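Local structure of YghZ aldo-keto reductase (Escherichia coli, 3N6Q) at residues Y15-G19 with L290-T296; A47-A52 with S303-E309. The protein probably reduces aldehydes and ketones with NADPH, as a TIM-barrel member of the aldo-keto reductase family. One frame throughout, in Å; residues are numbered along the deposited sequence.

Both interactions bring the N-terminal part of the chain against its C-terminal part, at places whose centres lie 22 Å apart and which flank strand 297-300 along the sequence: 290-296 leads into that strand, and 303-309 follows it. Interaction 1 is led by polar bonds, one arginine side chain from strand 15-17 spending its guanidinium on backbone carbonyls of a loop, with methyl packing and a bridging water beside it. Interaction 2 joins two helices of the outer layer, 42-54 and 305-312, through apolar side chains on the buried side and a lysine-glutamate salt bridge on the outer one. Each is partly buried, and they share no residues.

Interaction 1 of 2, residues Y15-G19 with L290-T296; sequences YRYCG and LKDDRVT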
loop_
_atom_site.group_PDB
_atom_site.type_symbol
_atom_site.label_atom_id
_atom_site.label_comp_id
_atom_site.label_asym_id
_atom_site.label_seq_id
_atom_site.Cartn_x
_atom_site.Cartn_y
_atom_site.Cartn_z
ATOM N N TYR B 15 13.132 31.494 -5.457
ATOM C CA TYR B 15 12.834 30.064 -5.472
ATOM C C TYR B 15 13.144 29.508 -6.854
ATOM O O TYR B 15 12.876 30.171 -7.877
ATOM C CB TYR B 15 11.364 29.876 -5.164
ATOM C CG TYR B 15 11.094 30.382 -3.740
ATOM C CD1 TYR B 15 11.349 29.541 -2.619
ATOM C CD2 TYR B 15 10.626 31.692 -3.510
ATOM C CE1 TYR B 15 11.245 30.040 -1.301
ATOM C CE2 TYR B 15 10.450 32.185 -2.189
ATOM C CZ TYR B 15 10.752 31.346 -1.095
ATOM O OH TYR B 15 10.614 31.821 0.192
ATOM N N ARG B 16 13.679 28.294 -6.883
ATOM C CA ARG B 16 14.018 27.611 -8.141
ATOM C C ARG B 16 13.343 26.274 -8.189
ATOM O O ARG B 16 13.443 25.494 -7.191
ATOM C CB ARG B 16 15.532 27.395 -8.195
ATOM C CG ARG B 16 16.299 28.744 -8.197
ATOM C CD ARG B 16 17.811 28.489 -8.418
ATOM N NE ARG B 16 18.454 29.796 -8.602
ATOM C CZ ARG B 16 19.574 30.012 -9.276
ATOM N NH1 ARG B 16 20.285 28.983 -9.778
ATOM N NH2 ARG B 16 19.998 31.279 -9.419
ATOM N N TYR B 17 12.688 25.972 -9.326
ATOM C CA TYR B 17 12.155 24.623 -9.542
ATOM C C TYR B 17 13.270 23.635 -9.486
ATOM O O TYR B 17 14.333 23.837 -10.079
ATOM C CB TYR B 17 11.392 24.499 -10.888
ATOM C CG TYR B 17 10.069 25.189 -10.821
ATOM C CD1 TYR B 17 8.951 24.508 -10.394
ATOM C CD2 TYR B 17 9.950 26.561 -11.095
ATOM C CE1 TYR B 17 7.706 25.180 -10.225
ATOM C CE2 TYR B 17 8.708 27.226 -10.994
ATOM C CZ TYR B 17 7.609 26.530 -10.559
ATOM O OH TYR B 17 6.404 27.161 -10.443
ATOM N N CYS B 18 13.035 22.499 -8.811
ATOM C CA CYS B 18 14.113 21.528 -8.603
ATOM C C CYS B 18 14.106 20.562 -9.816
ATOM O O CYS B 18 13.162 19.771 -9.967
ATOM C CB CYS B 18 13.757 20.749 -7.279
ATOM S SG CYS B 18 14.982 19.511 -6.897
ATOM N N GLY B 19 15.059 20.707 -10.746
ATOM C CA GLY B 19 15.099 19.866 -11.944
ATOM C C GLY B 19 13.835 20.058 -12.775
ATOM O O GLY B 19 13.333 21.183 -12.873
ATOM N N LEU B 290 25.171 30.094 -7.957
ATOM C CA LEU B 290 23.796 30.414 -8.345
ATOM C C LEU B 290 23.732 31.292 -9.659
ATOM O O LEU B 290 22.669 31.846 -9.996
ATOM C CB LEU B 290 23.148 31.244 -7.258
ATOM C CG LEU B 290 22.797 30.401 -5.999
ATOM C CD1 LEU B 290 22.286 31.283 -4.892
ATOM C CD2 LEU B 290 21.792 29.248 -6.354
ATOM N N LYS B 291 24.859 31.388 -10.357
ATOM C CA LYS B 291 25.002 32.348 -11.480
ATOM C C LYS B 291 24.207 31.921 -12.694
ATOM O O LYS B 291 23.983 32.720 -13.635
ATOM C CB LYS B 291 26.474 32.455 -11.896
ATOM C CG LYS B 291 27.064 31.170 -12.532
ATOM C CD LYS B 291 28.643 31.325 -12.674
ATOM C CE LYS B 291 29.364 30.060 -13.141
ATOM N NZ LYS B 291 29.246 28.911 -12.132
ATOM N N ASP B 292 23.848 30.640 -12.721
ATOM C CA ASP B 292 23.025 30.112 -13.789
ATOM C C ASP B 292 22.101 29.014 -13.219
ATOM O O ASP B 292 22.004 28.824 -11.991
ATOM C CB ASP B 292 23.921 29.538 -14.890
ATOM C CG ASP B 292 24.859 28.430 -14.370
ATOM O OD1 ASP B 292 24.496 27.661 -13.408
ATOM O OD2 ASP B 292 25.976 28.334 -14.947
ATOM N N ASP B 293 21.491 28.220 -14.087
ATOM C CA ASP B 293 20.382 27.442 -13.585
ATOM C C ASP B 293 20.782 26.011 -13.335
ATOM O O ASP B 293 19.930 25.176 -13.172
ATOM C CB ASP B 293 19.170 27.550 -14.506
ATOM C CG ASP B 293 19.379 26.851 -15.822
ATOM O OD1 ASP B 293 20.455 26.215 -16.029
ATOM O OD2 ASP B 293 18.442 26.930 -16.671
ATOM N N ARG B 294 22.086 25.761 -13.249
ATOM C CA ARG B 294 22.641 24.404 -13.072
ATOM C C ARG B 294 22.535 23.965 -11.596
ATOM O O ARG B 294 22.753 22.778 -11.243
ATOM C CB ARG B 294 24.136 24.413 -13.448
ATOM C CG ARG B 294 24.402 24.902 -14.901
ATOM C CD ARG B 294 24.074 23.798 -15.959
ATOM N NE ARG B 294 25.292 23.146 -16.408
ATOM C CZ ARG B 294 25.361 21.992 -17.077
ATOM N NH1 ARG B 294 24.277 21.336 -17.463
ATOM N NH2 ARG B 294 26.559 21.486 -17.377
ATOM N N VAL B 295 22.288 24.934 -10.730
ATOM C CA VAL B 295 22.245 24.654 -9.301
ATOM C C VAL B 295 20.878 25.102 -8.826
ATOM O O VAL B 295 20.473 26.252 -9.065
ATOM C CB VAL B 295 23.390 25.375 -8.576
ATOM C CG1 VAL B 295 23.210 25.364 -7.015
ATOM C CG2 VAL B 295 24.731 24.717 -8.913
ATOM N N THR B 296 20.141 24.207 -8.167
ATOM C CA THR B 296 18.829 24.569 -7.604
ATOM C C THR B 296 18.918 25.396 -6.315
ATOM O O THR B 296 18.103 26.328 -6.079
ATOM C CB THR B 296 18.035 23.236 -7.273
ATOM O OG1 THR B 296 18.127 22.344 -8.387
ATOM C CG2 THR B 296 16.595 23.533 -6.973
HETATM O O HOH W 1 17.056 22.668 -10.678
#
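R16 reaches from strand 15-17 into the curl of loop 290-296 and gives its guanidinium to three backbone carbonyls. Its CG lies opposite the carbonyl carbon across the CA-CB bond (chi1 -62°), and from there the chain runs extended to NE, long enough to enter the turn. NH1 is shared between two acceptors, D292 O at 2.8 Å and V295 O at 2.8 Å; the second bond lies nearly along the C=O axis (165°), whereas at D292 O the donor is tilted from the carbonyl plane. NH2 binds L290 O at 2.8 Å. All three oxygens sit somewhat out of the guanidinium plane, and NE is held by Q14, so the group has little freedom to turn. L290 CD2 lies over the centre of one guanidinium face, 3.7 Å above the plane. An alanine in place of R16 would probably leave these three carbonyls without their shared donor and the loop freer to move.

Further along, T296 CG2, anti to its own backbone N, packs 3.6 Å from C18 CA. On the same residue OG1 faces a water that lies 3.0 Å from Y17 O and 2.8 Å from G19 N, donating to the former and accepting from the latter; OG1 also bonds to C219 N. Within the loop, D292 OD1 accepts from R294 N, forming an Asx turn. Strand 15-17 pairs antiparallel with strand 24-31, which runs on into the parallel barrel, consistent with the N-terminal hairpin that closes the bottom of aldo-keto reductase TIM barrels.

Interaction 2 of 2, residues A47-A52 with S303-E309; sequences AILRKA and SRAEQLE
K51 and E309 form the salt bridge of this helix pair, NZ to OE1 at 2.7 Å. The lysine chain leaves CA with CG anti to the backbone N (chi1 174°), then bends at both chi2 and chi3, which lays it over helix 305-312 before the amino group meets the carboxylate from above its plane. The two side chains cross at about a right angle, and K51 CD rests 3.9 Å from E309 CG. Closer to its root, K51 CB packs 3.9 Å from A305 CB, and its CG lies over A305 O.

Deeper in the groove, L308 pushes CD1 against the neighbouring helix backbone, 3.6 Å from both I48 O and A52 N, two atoms already joined by a helical hydrogen bond. The same methyl touches A52 CB at 3.9 Å and I48 CG2 at 4.0 Å. The other branch of I48 turns toward the start of the partner helix, where CD1 meets S303 O at 3.6 Å.

Helices 42-54 and 305-312 belong to the outer layer of the TIM barrel, following strands 24-31 and 297-300, which pair in parallel as the barrel's first and last strands. Their short segments run nearly parallel, with axes 9.1 Å apart and a crossing angle of -23°; the backbones come closest where I48 faces A305, whose small side chain probably permits it.

Behind this layer, L30 of strand 24-31 supports both I48 and L308, and F60 of strand 59-61 backs A52. F36 flanks I48, while L55 and A302 touch L308.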
loop_
_atom_site.group_PDB
_atom_site.type_symbol
_atom_site.label_atom_id
_atom_site.label_comp_id
_atom_site.label_asym_id
_atom_site.label_seq_id
_atom_site.Cartn_x
_atom_site.Cartn_y
_atom_site.Cartn_z
ATOM N N ALA B 47 16.892 30.507 17.313
ATOM C CA ALA B 47 17.084 31.821 16.649
ATOM C C ALA B 47 17.440 31.629 15.167
ATOM O O ALA B 47 16.906 32.378 14.274
ATOM C CB ALA B 47 18.160 32.591 17.342
ATOM N N ILE B 48 18.328 30.659 14.909
ATOM C CA ILE B 48 18.662 30.242 13.543
ATOM C C ILE B 48 17.452 29.793 12.718
ATOM O O ILE B 48 17.258 30.273 11.570
ATOM C CB ILE B 48 19.840 29.233 13.463
ATOM C CG1 ILE B 48 21.124 29.767 14.167
ATOM C CG2 ILE B 48 20.057 28.844 11.959
ATOM C CD1 ILE B 48 22.142 28.709 14.630
ATOM N N LEU B 49 16.624 28.849 13.212
ATOM C CA LEU B 49 15.471 28.406 12.413
ATOM C C LEU B 49 14.497 29.511 12.145
ATOM O O LEU B 49 13.829 29.565 11.059
ATOM C CB LEU B 49 14.721 27.215 13.085
ATOM C CG LEU B 49 15.625 25.984 13.327
ATOM C CD1 LEU B 49 14.806 24.828 13.983
ATOM C CD2 LEU B 49 16.170 25.436 11.985
ATOM N N ARG B 50 14.249 30.316 13.185
ATOM C CA ARG B 50 13.243 31.355 13.023
ATOM C C ARG B 50 13.697 32.389 11.997
ATOM O O ARG B 50 12.911 32.852 11.202
ATOM C CB ARG B 50 13.001 32.099 14.347
ATOM C CG ARG B 50 12.214 31.244 15.358
ATOM C CD ARG B 50 11.947 32.113 16.606
ATOM N NE ARG B 50 11.051 31.450 17.566
ATOM C CZ ARG B 50 10.516 32.066 18.625
ATOM N NH1 ARG B 50 10.809 33.349 18.866
ATOM N NH2 ARG B 50 9.732 31.387 19.475
ATOM N N LYS B 51 14.955 32.748 12.082
ATOM C CA LYS B 51 15.517 33.688 11.116
ATOM C C LYS B 51 15.481 33.109 9.709
ATOM O O LYS B 51 15.009 33.800 8.759
ATOM C CB LYS B 51 16.942 34.103 11.519
ATOM C CG LYS B 51 17.689 35.006 10.475
ATOM C CD LYS B 51 16.933 36.356 10.323
ATOM C CE LYS B 51 17.023 37.157 11.612
ATOM N NZ LYS B 51 16.530 38.567 11.461
ATOM N N ALA B 52 15.917 31.837 9.564
ATOM C CA ALA B 52 15.840 31.177 8.260
ATOM C C ALA B 52 14.463 31.311 7.636
ATOM O O ALA B 52 14.310 31.785 6.494
ATOM C CB ALA B 52 16.238 29.683 8.375
ATOM N N SER B 303 25.801 29.216 11.788
ATOM C CA SER B 303 25.958 29.117 13.230
ATOM C C SER B 303 25.315 30.267 14.003
ATOM O O SER B 303 25.308 30.257 15.239
ATOM C CB SER B 303 27.445 29.046 13.587
ATOM O OG SER B 303 28.137 30.122 12.970
ATOM N N ARG B 304 24.836 31.291 13.298
ATOM C CA ARG B 304 24.098 32.382 13.968
ATOM C C ARG B 304 23.178 33.074 13.004
ATOM O O ARG B 304 23.424 33.051 11.803
ATOM C CB ARG B 304 25.065 33.412 14.546
ATOM C CG ARG B 304 26.065 33.906 13.548
ATOM C CD ARG B 304 27.280 34.513 14.282
ATOM N NE ARG B 304 26.920 35.822 14.804
ATOM C CZ ARG B 304 27.336 36.984 14.303
ATOM N NH1 ARG B 304 28.209 37.011 13.301
ATOM N NH2 ARG B 304 26.894 38.126 14.823
ATOM N N ALA B 305 22.167 33.765 13.524
ATOM C CA ALA B 305 21.146 34.391 12.661
ATOM C C ALA B 305 21.767 35.337 11.639
ATOM O O ALA B 305 21.384 35.335 10.475
ATOM C CB ALA B 305 20.100 35.120 13.493
ATOM N N GLU B 306 22.774 36.105 12.065
ATOM C CA GLU B 306 23.354 37.168 11.234
ATOM C C GLU B 306 23.955 36.612 9.957
ATOM O O GLU B 306 23.993 37.299 8.929
ATOM C CB GLU B 306 24.488 37.885 11.997
ATOM C CG GLU B 306 24.027 38.790 13.132
ATOM C CD GLU B 306 23.471 38.037 14.350
ATOM O OE1 GLU B 306 23.774 36.825 14.552
ATOM O OE2 GLU B 306 22.672 38.666 15.096
ATOM N N GLN B 307 24.537 35.415 10.059
ATOM C CA GLN B 307 25.160 34.809 8.907
ATOM C C GLN B 307 24.143 34.625 7.802
ATOM O O GLN B 307 24.471 34.830 6.628
ATOM C CB GLN B 307 25.807 33.443 9.212
ATOM C CG GLN B 307 26.568 32.955 7.958
ATOM C CD GLN B 307 27.128 31.530 8.043
ATOM O OE1 GLN B 307 27.380 31.017 9.138
ATOM N NE2 GLN B 307 27.404 30.915 6.865
ATOM N N LEU B 308 22.909 34.244 8.166
ATOM C CA LEU B 308 21.867 34.034 7.163
ATOM C C LEU B 308 21.531 35.360 6.486
ATOM O O LEU B 308 21.439 35.421 5.268
ATOM C CB LEU B 308 20.599 33.431 7.767
ATOM C CG LEU B 308 20.809 32.014 8.329
ATOM C CD1 LEU B 308 19.509 31.595 9.064
ATOM C CD2 LEU B 308 21.121 31.067 7.129
ATOM N N GLU B 309 21.359 36.417 7.285
ATOM C CA GLU B 309 21.066 37.732 6.716
ATOM C C GLU B 309 22.162 38.107 5.688
ATOM O O GLU B 309 21.869 38.569 4.614
ATOM C CB GLU B 309 20.928 38.784 7.827
ATOM C CG GLU B 309 19.871 38.396 8.878
ATOM C CD GLU B 309 19.673 39.436 10.023
ATOM O OE1 GLU B 309 18.531 39.931 10.164
ATOM O OE2 GLU B 309 20.629 39.745 10.790
#